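Local coordinates for protein cellulase (Bacteroides salanitronis, PDB 6WQY) that probably cleaves internal glycosidic bonds of cellulose and related plant polysaccharides through this glycoside hydrolase family 5 domain, one part of a longer protein, at residues Y253-Y258 / L277-G282; W269-D274 / G282-V287; G289-M294 / K333-Y338. One frame throughout, in Å; residues are numbered along the deposited sequence. Where two conformers were deposited one is given.

All three contacts belong to one flank of the eight-stranded TIM barrel, around helix 284-299, which follows the sixth strand. Interactions 1 and 2 have centres about 8 Å apart, share Gly282 and interlock along the chain, because their segments alternate. They are tied by a salt bridge from Lys278 NZ to Asp283 OD2 (2.7 Å) and a probable hydrogen bond between Asp254 OD2 and Asn286 ND2. Interaction 3 lies farther along the same helix, its centre about 15 Å from that of interaction 2; Val287 CG1 and Ala334 CB (3.7 Å) join the two. All three lie away from the magnesium-binding residue Glu95.

Interaction 1: residues Y253-Y258 / L277-G282; sequences YDPIDY and LKADWG
Pro255 lies over one face of the Trp281 indole, its CB 4.0 Å from the centroid of the five-membered ring and 28° off the ring normal, a CH-pi contact displaced toward the rim. Asp254 meets the six-membered part of the same indole: its CG is 3.5 Å from Trp281 CH2, and the carboxylate and ring planes stand 59° apart, so the two meet aslant. Its OD2 is hydrogen-bonded to Asn286 ND2 in the first turn of helix 284-299. The other ring carbons of Pro255 meet backbone and a methyl group: CD lies against Gly282 O, and CG is 4.2 Å from Ala279 CB. A CB on Gly282 would collide with Pro255 CB, and the positive phi there also suits glycine.

No direct hydrogen bond joins the segments; two waters do that work. One donates to both Asp254 O (2.9 Å) and Gly282 O (2.8 Å). The other donates to Asp257 OD2 at 2.7 Å and lies in the indole plane, where Trp281 NE1 reaches it with a weak bond of 3.2 Å.

The chi1 of 73° sets Trp281 CG between its own backbone N and carbonyl carbon, folding the indole back over the proline, and the cis peptide before Pro255 turns the chain just ahead of helix 256-259, of which Pro255 is the N-cap residue. Farther out, Tyr327 OH bonds to Asp254 O, and Tyr253 OH bonds to Glu309 at the end of strand 305-310, so this turn runs toward the barrel end where family 5 enzymes carry their active site.

The join is thus apolar and CH-pi at its centre, with water filling the polar links; the weak indole N-H bond suggests that Trp281 is held more by its ring face than by its nitrogen.

Interaction 2: residues W269-D274 / G282-V287; sequences WGHTAD and GDEDNV
Trp269 lays its indole against the turn that leads into helix 284-299, and its NE1 donates to Gly282 O at 2.8 Å. The bond is somewhat bent (148° at the hydrogen), and the nitrogen sits above the carbonyl plane, while the oxygen lies near the plane of the ring. Asp283 OD1 rests over one face of the same indole, Val287 CG2 meets its edge 4.0 Å from CZ2, and Glu284 CG packs 3.9 Å from CH2. With chi1 at -178°, CG stands opposite the backbone N and the ring is carried across to this turn, where Tyr258 and, edge-to-face, Tyr327 also meet it. Were the indole replaced by an alanine, Gly282 O would lose this donor, and a gap would probably open between Val287 and the tyrosines.

The backbone beyond the tryptophan is gripped by two carboxylates. Gly270 N donates to Asp283 OD1 (2.9 Å), approaching from above the carboxylate plane, and His271 N donates to the syn lone pair of Glu284 OE2 (3.0 Å). Gly270 is squeezed here: a CB would run into Glu284 OE2. Asp283 OD2 is tied to Lys278 by a salt bridge, and Glu284 OE2 itself takes part in a second hydrogen bond, with Tyr326 OH.

The solvent side is looser. The exposed imidazole of His271 lies over the Glu284 carboxylate, their planes 14° apart, with OE1 3.2 Å above the ring plane, but no hydrogen bond joins the two groups. Beyond it, the type I turn from Gly270 to Ala273 curls away from the helix.

Two acids accepting loop N-H groups would probably be somewhat stabilised by the nearby helix start, though Asp283 makes no side-chain capping bond, and the stacked carboxylate may favour a protonated His271.

Interaction 3: residues G289-M294 / K333-Y338; sequences GQFAKM and KAAKDY
Phe291 points the edge of its ring at helix 318-337, so that helix 284-299 packs against its neighbour in the barrel wall. Two kinds of apolar contact form the interface. In the first, a ring edge meets small residues: Phe291 CD2 lies 3.8 Å from Ala334 CB, while CE2 reaches Ala335 CB (4.1 Å) and Ala335 N (3.6 Å). In the second, Tyr338, just past the end of helix 318-337, covers the other helix: its CG is 3.6 Å from Phe291 CB, and its CE1 is 3.8 Å from Ala292 CB. A chi1 of -73° puts the Tyr338 ring opposite its own carbonyl carbon, beside these residues.

Away from helix 318-337, Lys293 NZ hydrogen-bonds to Gln290 OE1 (2.8 Å), and both residues also hold Asp229. Inward, Phe291 meets Phe252 edge-to-face and touches Ile307 of strand 305-310.

No hydrogen bond crosses between the helices, so their pairing rests on shape and apolar burial, the alanines letting the phenyl edge come up to the backbone of helix 318-337.

Interaction 1: residues Y253-Y258 / L277-G282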
ATOM      1  N   TYR A 253       6.642   7.798  -4.601  1.00  8.26           N
ATOM      2  CA  TYR A 253       7.989   7.982  -4.080  1.00  8.74           C
ATOM      3  C   TYR A 253       8.732   9.095  -4.816  1.00  8.91           C
ATOM      4  O   TYR A 253       9.951   9.253  -4.638  1.00  9.77           O
ATOM      5  CB  TYR A 253       8.786   6.695  -4.197  1.00  9.97           C
ATOM      6  CG  TYR A 253       8.353   5.553  -3.303  1.00  9.16           C
ATOM      7  CD1 TYR A 253       8.699   5.556  -1.960  1.00  9.76           C
ATOM      8  CD2 TYR A 253       7.657   4.461  -3.807  1.00  8.68           C
ATOM      9  CE1 TYR A 253       8.377   4.494  -1.140  1.00  9.99           C
ATOM     10  CE2 TYR A 253       7.314   3.401  -2.984  1.00  9.03           C
ATOM     11  CZ  TYR A 253       7.684   3.416  -1.652  1.00  8.40           C
ATOM     12  OH  TYR A 253       7.456   2.362  -0.802  1.00  9.38           O
ATOM     13  N   ASP A 254       8.044   9.881  -5.636  1.00  9.18           N
ATOM     14  CA  ASP A 254       8.755  10.806  -6.506  1.00  9.01           C
ATOM     15  C   ASP A 254       9.509  11.849  -5.682  1.00  9.50           C
ATOM     16  O   ASP A 254       8.925  12.441  -4.770  1.00  9.63           O
ATOM     17  CB  ASP A 254       7.787  11.573  -7.410  1.00  9.49           C
ATOM     18  CG  ASP A 254       7.067  10.711  -8.420  1.00  9.72           C
ATOM     19  OD1 ASP A 254       7.377   9.503  -8.560  1.00 11.15           O
ATOM     20  OD2 ASP A 254       6.175  11.293  -9.122  1.00 10.38           O
ATOM     21  N   PRO A 255      10.772  12.156  -6.012  1.00 10.17           N
ATOM     22  CA  PRO A 255      11.643  11.493  -6.994  1.00 10.76           C
ATOM     23  C   PRO A 255      12.401  10.362  -6.300  1.00 10.29           C
ATOM     24  O   PRO A 255      13.087  10.620  -5.291  1.00 11.02           O
ATOM     25  CB  PRO A 255      12.578  12.616  -7.443  1.00 10.46           C
ATOM     26  CG  PRO A 255      12.674  13.528  -6.245  1.00 11.92           C
ATOM     27  CD  PRO A 255      11.453  13.305  -5.384  1.00 10.64           C
ATOM     28  N   ILE A 256      12.294   9.132  -6.809  1.00 10.39           N
ATOM     29  CA  ILE A 256      12.869   7.984  -6.116  1.00 10.60           C
ATOM     30  C   ILE A 256      14.371   8.120  -5.918  1.00 12.60           C
ATOM     31  O   ILE A 256      14.916   7.610  -4.931  1.00 12.42           O
ATOM     32  CB  ILE A 256      12.476   6.675  -6.830  1.00 11.62           C
ATOM     33  CG1 ILE A 256      12.907   5.447  -6.026  1.00 11.83           C
ATOM     34  CG2 ILE A 256      13.049   6.623  -8.230  1.00 12.83           C
ATOM     35  CD1 ILE A 256      12.179   5.263  -4.720  1.00 11.88           C
ATOM     36  N   ASP A 257      15.081   8.782  -6.833  1.00 12.10           N
ATOM     37  CA  ASP A 257      16.513   8.943  -6.614  1.00 14.85           C
ATOM     38  C   ASP A 257      16.795   9.657  -5.298  1.00 13.26           C
ATOM     39  O   ASP A 257      17.806   9.368  -4.646  1.00 16.33           O
ATOM     40  CB  ASP A 257      17.153   9.711  -7.776  1.00 21.12           C
ATOM     41  CG  ASP A 257      17.305   8.861  -9.027  1.00 18.06           C
ATOM     42  OD1 ASP A 257      16.995   7.648  -8.985  1.00 21.23           O
ATOM     43  OD2 ASP A 257      17.732   9.416 -10.064  1.00 22.87           O
ATOM     44  N   TYR A 258      15.929  10.588  -4.904  1.00 12.36           N
ATOM     45  CA  TYR A 258      16.066  11.274  -3.619  1.00 12.79           C
ATOM     46  C   TYR A 258      15.499  10.432  -2.469  1.00 11.67           C
ATOM     47  O   TYR A 258      16.157  10.232  -1.436  1.00 12.48           O
ATOM     48  CB  TYR A 258      15.382  12.655  -3.663  1.00 12.47           C
ATOM     49  CG  TYR A 258      15.328  13.283  -2.283  1.00 12.19           C
ATOM     50  CD1 TYR A 258      16.491  13.676  -1.641  1.00 12.49           C
ATOM     51  CD2 TYR A 258      14.127  13.436  -1.604  1.00 11.43           C
ATOM     52  CE1 TYR A 258      16.461  14.194  -0.366  1.00 12.88           C
ATOM     53  CE2 TYR A 258      14.086  13.973  -0.327  1.00 12.26           C
ATOM     54  CZ  TYR A 258      15.261  14.340   0.292  1.00 11.99           C
ATOM     55  OH  TYR A 258      15.221  14.851   1.569  1.00 13.17           O
ATOM     56  N   LEU A 277      22.961  19.257  -5.239  1.00 17.76           N
ATOM     57  CA  LEU A 277      22.709  18.222  -4.243  1.00 16.99           C
ATOM     58  C   LEU A 277      21.301  17.651  -4.338  1.00 15.92           C
ATOM     59  O   LEU A 277      20.847  16.981  -3.404  1.00 16.31           O
ATOM     60  CB  LEU A 277      22.946  18.762  -2.832  1.00 16.10           C
ATOM     61  CG  LEU A 277      24.342  19.302  -2.553  1.00 19.32           C
ATOM     62  CD1 LEU A 277      24.412  19.898  -1.152  1.00 19.72           C
ATOM     63  CD2 LEU A 277      25.409  18.223  -2.730  1.00 22.84           C
ATOM     64  N   LYS A 278      20.602  17.898  -5.439  1.00 16.30           N
ATOM     65  CA  LYS A 278      19.216  17.467  -5.580  1.00 17.01           C
ATOM     66  C   LYS A 278      19.004  16.784  -6.923  1.00 15.72           C
ATOM     67  O   LYS A 278      19.759  16.993  -7.874  1.00 16.74           O
ATOM     68  CB  LYS A 278      18.262  18.666  -5.482  1.00 18.20           C
ATOM     69  CG  LYS A 278      18.467  19.678  -6.596  1.00 17.21           C
ATOM     70  CD  LYS A 278      17.616  20.923  -6.393  1.00 21.20           C
ATOM     71  CE  LYS A 278      16.134  20.584  -6.346  1.00 15.80           C
ATOM     72  NZ  LYS A 278      15.656  19.917  -7.603  1.00 20.56           N
ATOM     73  N   ALA A 279      17.957  15.963  -6.989  1.00 15.28           N
ATOM     74  CA  ALA A 279      17.526  15.398  -8.260  1.00 15.25           C
ATOM     75  C   ALA A 279      17.046  16.516  -9.180  1.00 15.72           C
ATOM     76  O   ALA A 279      16.701  17.614  -8.733  1.00 16.44           O
ATOM     77  CB  ALA A 279      16.395  14.396  -8.031  1.00 18.26           C
ATOM     78  N   ASP A 280      17.017  16.235 -10.482  1.00 17.54           N
ATOM     79  CA  ASP A 280      16.695  17.272 -11.456  1.00 17.42           C
ATOM     80  C   ASP A 280      15.200  17.406 -11.715  1.00 17.15           C
ATOM     81  O   ASP A 280      14.807  18.113 -12.652  1.00 19.62           O
ATOM     82  CB  ASP A 280      17.463  17.075 -12.768  1.00 21.04           C
ATOM     83  CG  ASP A 280      17.102  15.786 -13.482  1.00 31.07           C
ATOM     84  OD1 ASP A 280      16.120  15.124 -13.098  1.00 25.22           O
ATOM     85  OD2 ASP A 280      17.815  15.434 -14.446  1.00 46.58           O
ATOM     86  N   TRP A 281      14.362  16.771 -10.898  1.00 15.34           N
ATOM     87  CA  TRP A 281      12.917  16.867 -11.048  1.00 13.66           C
ATOM     88  C   TRP A 281      12.290  16.521  -9.706  1.00 13.07           C
ATOM     89  O   TRP A 281      12.981  16.186  -8.740  1.00 12.77           O
ATOM     90  CB  TRP A 281      12.425  15.917 -12.146  1.00 15.08           C
ATOM     91  CG  TRP A 281      12.466  14.488 -11.716  1.00 14.17           C
ATOM     92  CD1 TRP A 281      13.580  13.704 -11.577  1.00 15.29           C
ATOM     93  CD2 TRP A 281      11.348  13.668 -11.356  1.00 12.45           C
ATOM     94  NE1 TRP A 281      13.221  12.455 -11.150  1.00 15.56           N
ATOM     95  CE2 TRP A 281      11.858  12.404 -11.005  1.00 12.92           C
ATOM     96  CE3 TRP A 281       9.966  13.876 -11.294  1.00 13.24           C
ATOM     97  CZ2 TRP A 281      11.038  11.349 -10.609  1.00 14.00           C
ATOM     98  CZ3 TRP A 281       9.159  12.831 -10.895  1.00 13.61           C
ATOM     99  CH2 TRP A 281       9.698  11.581 -10.565  1.00 13.01           C
ATOM    100  N   GLY A 282      10.967  16.614  -9.643  1.00 12.56           N
ATOM    101  CA  GLY A 282      10.230  16.018  -8.544  1.00 12.21           C
ATOM    102  C   GLY A 282      10.088  16.855  -7.294  1.00 10.89           C
ATOM    103  O   GLY A 282       9.924  16.293  -6.205  1.00 10.81           O
TER
HETATM  104  O   HOH W   1       7.629  14.704  -6.036  1.00 10.83           O
HETATM  105  O   HOH W   2      16.338  11.603 -10.861  1.00 29.59           O

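Interaction 2: residues W269-D274 / G282-V287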
ATOM      1  N   TRP A 269      16.206  18.588  -1.212  1.00 11.61           N
ATOM      2  CA  TRP A 269      14.968  18.532  -1.971  1.00 11.20           C
ATOM      3  C   TRP A 269      14.208  19.841  -1.820  1.00 10.66           C
ATOM      4  O   TRP A 269      14.264  20.487  -0.773  1.00 11.91           O
ATOM      5  CB  TRP A 269      14.076  17.381  -1.463  1.00 10.75           C
ATOM      6  CG  TRP A 269      12.813  17.214  -2.221  1.00 10.69           C
ATOM      7  CD1 TRP A 269      12.655  16.502  -3.375  1.00  9.58           C
ATOM      8  CD2 TRP A 269      11.521  17.758  -1.897  1.00 10.25           C
ATOM      9  NE1 TRP A 269      11.350  16.582  -3.795  1.00 10.27           N
ATOM     10  CE2 TRP A 269      10.635  17.349  -2.917  1.00 10.28           C
ATOM     11  CE3 TRP A 269      11.022  18.538  -0.848  1.00 10.55           C
ATOM     12  CZ2 TRP A 269       9.282  17.684  -2.914  1.00 10.40           C
ATOM     13  CZ3 TRP A 269       9.682  18.870  -0.856  1.00 11.52           C
ATOM     14  CH2 TRP A 269       8.827  18.437  -1.877  1.00 11.14           C
ATOM     15  N   GLY A 270      13.494  20.224  -2.869  1.00 11.84           N
ATOM     16  CA  GLY A 270      12.584  21.346  -2.800  1.00 11.21           C
ATOM     17  C   GLY A 270      13.214  22.675  -3.160  1.00 12.09           C
ATOM     18  O   GLY A 270      14.358  22.767  -3.601  1.00 12.74           O
ATOM     19  N   HIS A 271      12.442  23.738  -2.924  1.00 11.55           N
ATOM     20  CA  HIS A 271      12.807  25.060  -3.422  1.00 14.40           C
ATOM     21  C   HIS A 271      14.148  25.539  -2.888  1.00 11.74           C
ATOM     22  O   HIS A 271      14.839  26.310  -3.568  1.00 15.07           O
ATOM     23  CB  HIS A 271      11.799  26.138  -2.988  1.00 21.22           C
ATOM     24  CG  HIS A 271      10.392  25.910  -3.433  1.00 28.02           C
ATOM     25  ND1 HIS A 271      10.059  25.529  -4.714  1.00 28.46           N
ATOM     26  CD2 HIS A 271       9.222  26.058  -2.766  1.00 29.65           C
ATOM     27  CE1 HIS A 271       8.744  25.429  -4.810  1.00 24.74           C
ATOM     28  NE2 HIS A 271       8.213  25.742  -3.642  1.00 34.25           N
ATOM     29  N   THR A 272      14.498  25.181  -1.658  1.00 12.48           N
ATOM     30  CA  THR A 272      15.708  25.720  -1.047  1.00 12.56           C
ATOM     31  C   THR A 272      16.936  24.858  -1.301  1.00 13.77           C
ATOM     32  O   THR A 272      18.038  25.240  -0.896  1.00 16.09           O
ATOM     33  CB  THR A 272      15.546  25.937   0.470  1.00 13.09           C
ATOM     34  OG1 THR A 272      15.702  24.694   1.161  1.00 13.56           O
ATOM     35  CG2 THR A 272      14.203  26.559   0.790  1.00 15.67           C
ATOM     36  N   ALA A 273      16.779  23.728  -1.979  1.00 13.41           N
ATOM     37  CA  ALA A 273      17.888  22.807  -2.168  1.00 14.46           C
ATOM     38  C   ALA A 273      18.973  23.398  -3.051  1.00 16.52           C
ATOM     39  O   ALA A 273      18.696  24.114  -4.013  1.00 17.59           O
ATOM     40  CB  ALA A 273      17.367  21.524  -2.808  1.00 15.84           C
ATOM     41  N   ASP A 274      20.210  23.068  -2.727  1.00 16.23           N
ATOM     42  CA  ASP A 274      21.332  23.399  -3.598  1.00 17.81           C
ATOM     43  C   ASP A 274      21.193  22.602  -4.887  1.00 17.92           C
ATOM     44  O   ASP A 274      21.006  21.380  -4.831  1.00 17.00           O
ATOM     45  CB  ASP A 274      22.633  23.021  -2.884  1.00 21.27           C
ATOM     46  CG  ASP A 274      23.876  23.393  -3.672  1.00 30.26           C
ATOM     47  OD1 ASP A 274      23.846  23.342  -4.920  1.00 34.07           O
ATOM     48  OD2 ASP A 274      24.892  23.738  -3.036  1.00 41.35           O
ATOM     49  N   GLY A 282      10.967  16.614  -9.643  1.00 12.56           N
ATOM     50  CA  GLY A 282      10.230  16.018  -8.544  1.00 12.21           C
ATOM     51  C   GLY A 282      10.088  16.855  -7.294  1.00 10.89           C
ATOM     52  O   GLY A 282       9.924  16.293  -6.205  1.00 10.81           O
ATOM     53  N   ASP A 283      10.143  18.178  -7.419  1.00 11.47           N
ATOM     54  CA  ASP A 283       9.996  19.074  -6.271  1.00 11.48           C
ATOM     55  C   ASP A 283       8.530  19.328  -5.948  1.00 10.29           C
ATOM     56  O   ASP A 283       7.667  18.523  -6.318  1.00 10.49           O
ATOM     57  CB  ASP A 283      10.839  20.330  -6.516  1.00 13.15           C
ATOM     58  CG  ASP A 283      12.325  20.000  -6.556  1.00 12.95           C
ATOM     59  OD1 ASP A 283      12.819  19.363  -5.606  1.00 13.04           O
ATOM     60  OD2 ASP A 283      12.988  20.379  -7.550  1.00 18.46           O
ATOM     61  N   GLU A 284       8.246  20.408  -5.224  1.00 10.96           N
ATOM     62  CA  GLU A 284       6.915  20.614  -4.665  1.00 10.91           C
ATOM     63  C   GLU A 284       5.824  20.582  -5.724  1.00 11.15           C
ATOM     64  O   GLU A 284       4.729  20.055  -5.474  1.00 11.88           O
ATOM     65  CB  GLU A 284       6.867  21.968  -3.943  1.00 11.47           C
ATOM     66  CG  GLU A 284       7.710  22.066  -2.671  1.00 12.23           C
ATOM     67  CD  GLU A 284       9.163  22.466  -2.888  1.00 11.75           C
ATOM     68  OE1 GLU A 284       9.689  22.346  -4.023  1.00 11.96           O
ATOM     69  OE2 GLU A 284       9.792  22.928  -1.890  1.00 12.35           O
ATOM     70  N   ASP A 285       6.093  21.173  -6.895  0.70 11.61           N
ATOM     71  CA  ASP A 285       5.089  21.242  -7.950  0.70 12.68           C
ATOM     72  C   ASP A 285       4.757  19.864  -8.507  0.70 11.33           C
ATOM     73  O   ASP A 285       3.654  19.661  -9.037  0.70 12.64           O
ATOM     74  CB  ASP A 285       5.560  22.172  -9.068  0.70 14.27           C
ATOM     75  CG  ASP A 285       6.897  21.757  -9.653  0.70 16.69           C
ATOM     76  OD1 ASP A 285       7.840  21.510  -8.873  0.70 19.64           O
ATOM     77  OD2 ASP A 285       7.006  21.686 -10.897  0.70 26.33           O
ATOM     78  N   ASN A 286       5.689  18.910  -8.431  1.00 10.95           N
ATOM     79  CA  ASN A 286       5.368  17.546  -8.829  1.00 11.36           C
ATOM     80  C   ASN A 286       4.429  16.885  -7.824  1.00 10.65           C
ATOM     81  O   ASN A 286       3.522  16.137  -8.212  1.00 10.89           O
ATOM     82  CB  ASN A 286       6.628  16.705  -9.011  1.00 10.72           C
ATOM     83  CG  ASN A 286       6.312  15.319  -9.530  1.00 10.25           C
ATOM     84  OD1 ASN A 286       5.887  15.170 -10.686  1.00 11.73           O
ATOM     85  ND2 ASN A 286       6.489  14.310  -8.695  1.00 10.85           N
ATOM     86  N   VAL A 287       4.641  17.126  -6.529  1.00 10.15           N
ATOM     87  CA  VAL A 287       3.748  16.558  -5.527  1.00 10.54           C
ATOM     88  C   VAL A 287       2.321  17.031  -5.762  1.00 11.14           C
ATOM     89  O   VAL A 287       1.379  16.233  -5.869  1.00 11.50           O
ATOM     90  CB  VAL A 287       4.220  16.927  -4.109  1.00 10.74           C
ATOM     91  CG1 VAL A 287       3.257  16.336  -3.080  1.00 12.00           C
ATOM     92  CG2 VAL A 287       5.633  16.466  -3.845  1.00 10.66           C
TER

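Interaction 3: residues G289-M294 / K333-Y338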
ATOM      1  N   GLY A 289       1.098  18.582  -8.416  1.00 11.68           N
ATOM      2  CA  GLY A 289       0.631  18.267  -9.752  1.00 12.35           C
ATOM      3  C   GLY A 289       0.145  16.840  -9.888  1.00 11.43           C
ATOM      4  O   GLY A 289      -0.882  16.568 -10.521  1.00 12.40           O
ATOM      5  N   GLN A 290       0.887  15.895  -9.314  1.00 10.71           N
ATOM      6  CA  GLN A 290       0.482  14.497  -9.377  1.00 10.62           C
ATOM      7  C   GLN A 290      -0.750  14.250  -8.526  1.00 10.69           C
ATOM      8  O   GLN A 290      -1.662  13.523  -8.943  1.00 11.12           O
ATOM      9  CB  GLN A 290       1.640  13.604  -8.946  1.00 10.88           C
ATOM     10  CG  GLN A 290       2.815  13.630  -9.900  1.00 10.90           C
ATOM     11  CD  GLN A 290       2.406  13.220 -11.298  1.00 11.19           C
ATOM     12  OE1 GLN A 290       2.114  14.065 -12.139  1.00 12.91           O
ATOM     13  NE2 GLN A 290       2.377  11.917 -11.546  1.00 11.95           N
ATOM     14  N   PHE A 291      -0.791  14.810  -7.317  1.00 10.81           N
ATOM     15  CA  PHE A 291      -1.961  14.577  -6.477  1.00 10.86           C
ATOM     16  C   PHE A 291      -3.199  15.260  -7.068  1.00 11.87           C
ATOM     17  O   PHE A 291      -4.324  14.761  -6.887  1.00 12.10           O
ATOM     18  CB  PHE A 291      -1.709  15.013  -5.032  1.00 11.35           C
ATOM     19  CG  PHE A 291      -0.698  14.176  -4.286  1.00 10.96           C
ATOM     20  CD1 PHE A 291      -0.018  13.129  -4.873  1.00 11.24           C
ATOM     21  CD2 PHE A 291      -0.436  14.459  -2.957  1.00 10.67           C
ATOM     22  CE1 PHE A 291       0.918  12.393  -4.152  1.00 11.13           C
ATOM     23  CE2 PHE A 291       0.496  13.738  -2.235  1.00 11.86           C
ATOM     24  CZ  PHE A 291       1.171  12.710  -2.829  1.00 11.03           C
ATOM     25  N   ALA A 292      -3.013  16.379  -7.791  1.00 11.99           N
ATOM     26  CA  ALA A 292      -4.135  17.031  -8.464  1.00 12.46           C
ATOM     27  C   ALA A 292      -4.761  16.116  -9.505  1.00 12.28           C
ATOM     28  O   ALA A 292      -5.981  16.170  -9.726  1.00 13.21           O
ATOM     29  CB  ALA A 292      -3.678  18.340  -9.101  1.00 13.53           C
ATOM     30  N   LYS A 293      -3.958  15.278 -10.168  1.00 11.99           N
ATOM     31  CA  LYS A 293      -4.526  14.336 -11.134  1.00 12.10           C
ATOM     32  C   LYS A 293      -5.430  13.339 -10.432  1.00 11.77           C
ATOM     33  O   LYS A 293      -6.524  13.020 -10.920  1.00 12.59           O
ATOM     34  CB  LYS A 293      -3.407  13.610 -11.885  1.00 13.17           C
ATOM     35  CG  LYS A 293      -2.539  14.511 -12.738  1.00 12.72           C
ATOM     36  CD  LYS A 293      -1.357  13.784 -13.352  1.00 13.36           C
ATOM     37  CE  LYS A 293      -0.502  14.717 -14.178  1.00 15.15           C
ATOM     38  NZ  LYS A 293       0.777  14.080 -14.614  1.00 14.27           N
ATOM     39  N   MET A 294      -4.989  12.836  -9.278  1.00 11.34           N
ATOM     40  CA  MET A 294      -5.811  11.906  -8.514  1.00 11.18           C
ATOM     41  C   MET A 294      -7.089  12.574  -8.025  1.00 11.62           C
ATOM     42  O   MET A 294      -8.166  11.957  -8.025  1.00 12.16           O
ATOM     43  CB  MET A 294      -5.024  11.375  -7.314  1.00 11.15           C
ATOM     44  CG  MET A 294      -3.877  10.452  -7.685  1.00 10.91           C
ATOM     45  SD  MET A 294      -4.389   8.919  -8.536  1.00 11.15           S
ATOM     46  CE  MET A 294      -5.248   8.092  -7.200  1.00 11.48           C
ATOM     47  N   LYS A 333       1.000  16.648   4.036  0.65 11.40           N
ATOM     48  CA  LYS A 333       0.034  17.741   3.976  0.65 12.36           C
ATOM     49  C   LYS A 333      -0.664  17.780   2.620  0.65 12.83           C
ATOM     50  O   LYS A 333      -1.880  18.005   2.549  0.65 15.11           O
ATOM     51  CB  LYS A 333       0.741  19.057   4.289  0.65 12.39           C
ATOM     52  CG  LYS A 333      -0.146  20.291   4.201  0.65 16.74           C
ATOM     53  CD  LYS A 333      -1.364  20.185   5.105  0.65 17.54           C
ATOM     54  CE  LYS A 333      -2.148  21.492   5.124  0.65 21.96           C
ATOM     55  NZ  LYS A 333      -3.534  21.302   5.629  0.65 31.37           N
ATOM     56  N   ALA A 334       0.076  17.540   1.535  1.00 11.64           N
ATOM     57  CA  ALA A 334      -0.537  17.492   0.217  1.00 12.16           C
ATOM     58  C   ALA A 334      -1.490  16.314   0.106  1.00 12.04           C
ATOM     59  O   ALA A 334      -2.580  16.441  -0.474  1.00 12.55           O
ATOM     60  CB  ALA A 334       0.536  17.442  -0.862  1.00 12.44           C
ATOM     61  N   ALA A 335      -1.114  15.158   0.653  1.00 11.42           N
ATOM     62  CA  ALA A 335      -2.021  14.018   0.638  1.00 11.28           C
ATOM     63  C   ALA A 335      -3.346  14.381   1.303  1.00 11.21           C
ATOM     64  O   ALA A 335      -4.429  14.120   0.757  1.00 11.93           O
ATOM     65  CB  ALA A 335      -1.361  12.827   1.334  1.00 11.59           C
ATOM     66  N   LYS A 336      -3.284  14.996   2.481  1.00 11.56           N
ATOM     67  CA  LYS A 336      -4.501  15.434   3.157  1.00 12.02           C
ATOM     68  C   LYS A 336      -5.289  16.402   2.284  1.00 12.59           C
ATOM     69  O   LYS A 336      -6.514  16.274   2.133  1.00 13.51           O
ATOM     70  CB  LYS A 336      -4.133  16.076   4.495  1.00 13.82           C
ATOM     71  CG  LYS A 336      -5.305  16.635   5.277  1.00 15.85           C
ATOM     72  CD  LYS A 336      -6.275  15.558   5.692  1.00 16.80           C
ATOM     73  CE  LYS A 336      -7.344  16.104   6.627  1.00 19.74           C
ATOM     74  NZ  LYS A 336      -8.371  15.068   6.898  1.00 37.70           N
ATOM     75  N   ASP A 337      -4.606  17.398   1.716  1.00 11.74           N
ATOM     76  CA  ASP A 337      -5.289  18.415   0.923  1.00 12.78           C
ATOM     77  C   ASP A 337      -5.950  17.849  -0.328  1.00 12.95           C
ATOM     78  O   ASP A 337      -6.930  18.424  -0.821  1.00 14.94           O
ATOM     79  CB  ASP A 337      -4.302  19.504   0.511  1.00 13.93           C
ATOM     80  CG  ASP A 337      -3.860  20.382   1.665  1.00 17.20           C
ATOM     81  OD1 ASP A 337      -4.519  20.383   2.725  1.00 18.30           O
ATOM     82  OD2 ASP A 337      -2.847  21.093   1.488  1.00 18.88           O
ATOM     83  N   TYR A 338      -5.407  16.772  -0.892  1.00 12.80           N
ATOM     84  CA  TYR A 338      -5.893  16.203  -2.147  1.00 13.04           C
ATOM     85  C   TYR A 338      -6.700  14.930  -1.934  1.00 14.45           C
ATOM     86  O   TYR A 338      -7.026  14.240  -2.911  1.00 18.81           O
ATOM     87  CB  TYR A 338      -4.737  15.980  -3.126  1.00 13.11           C
ATOM     88  CG  TYR A 338      -4.221  17.270  -3.718  1.00 12.53           C
ATOM     89  CD1 TYR A 338      -4.772  17.790  -4.876  1.00 13.20           C
ATOM     90  CD2 TYR A 338      -3.196  17.995  -3.100  1.00 13.65           C
ATOM     91  CE1 TYR A 338      -4.318  18.987  -5.418  1.00 14.61           C
ATOM     92  CE2 TYR A 338      -2.738  19.185  -3.636  1.00 14.22           C
ATOM     93  CZ  TYR A 338      -3.301  19.678  -4.796  1.00 14.18           C
ATOM     94  OH  TYR A 338      -2.837  20.867  -5.324  1.00 16.95           O
TER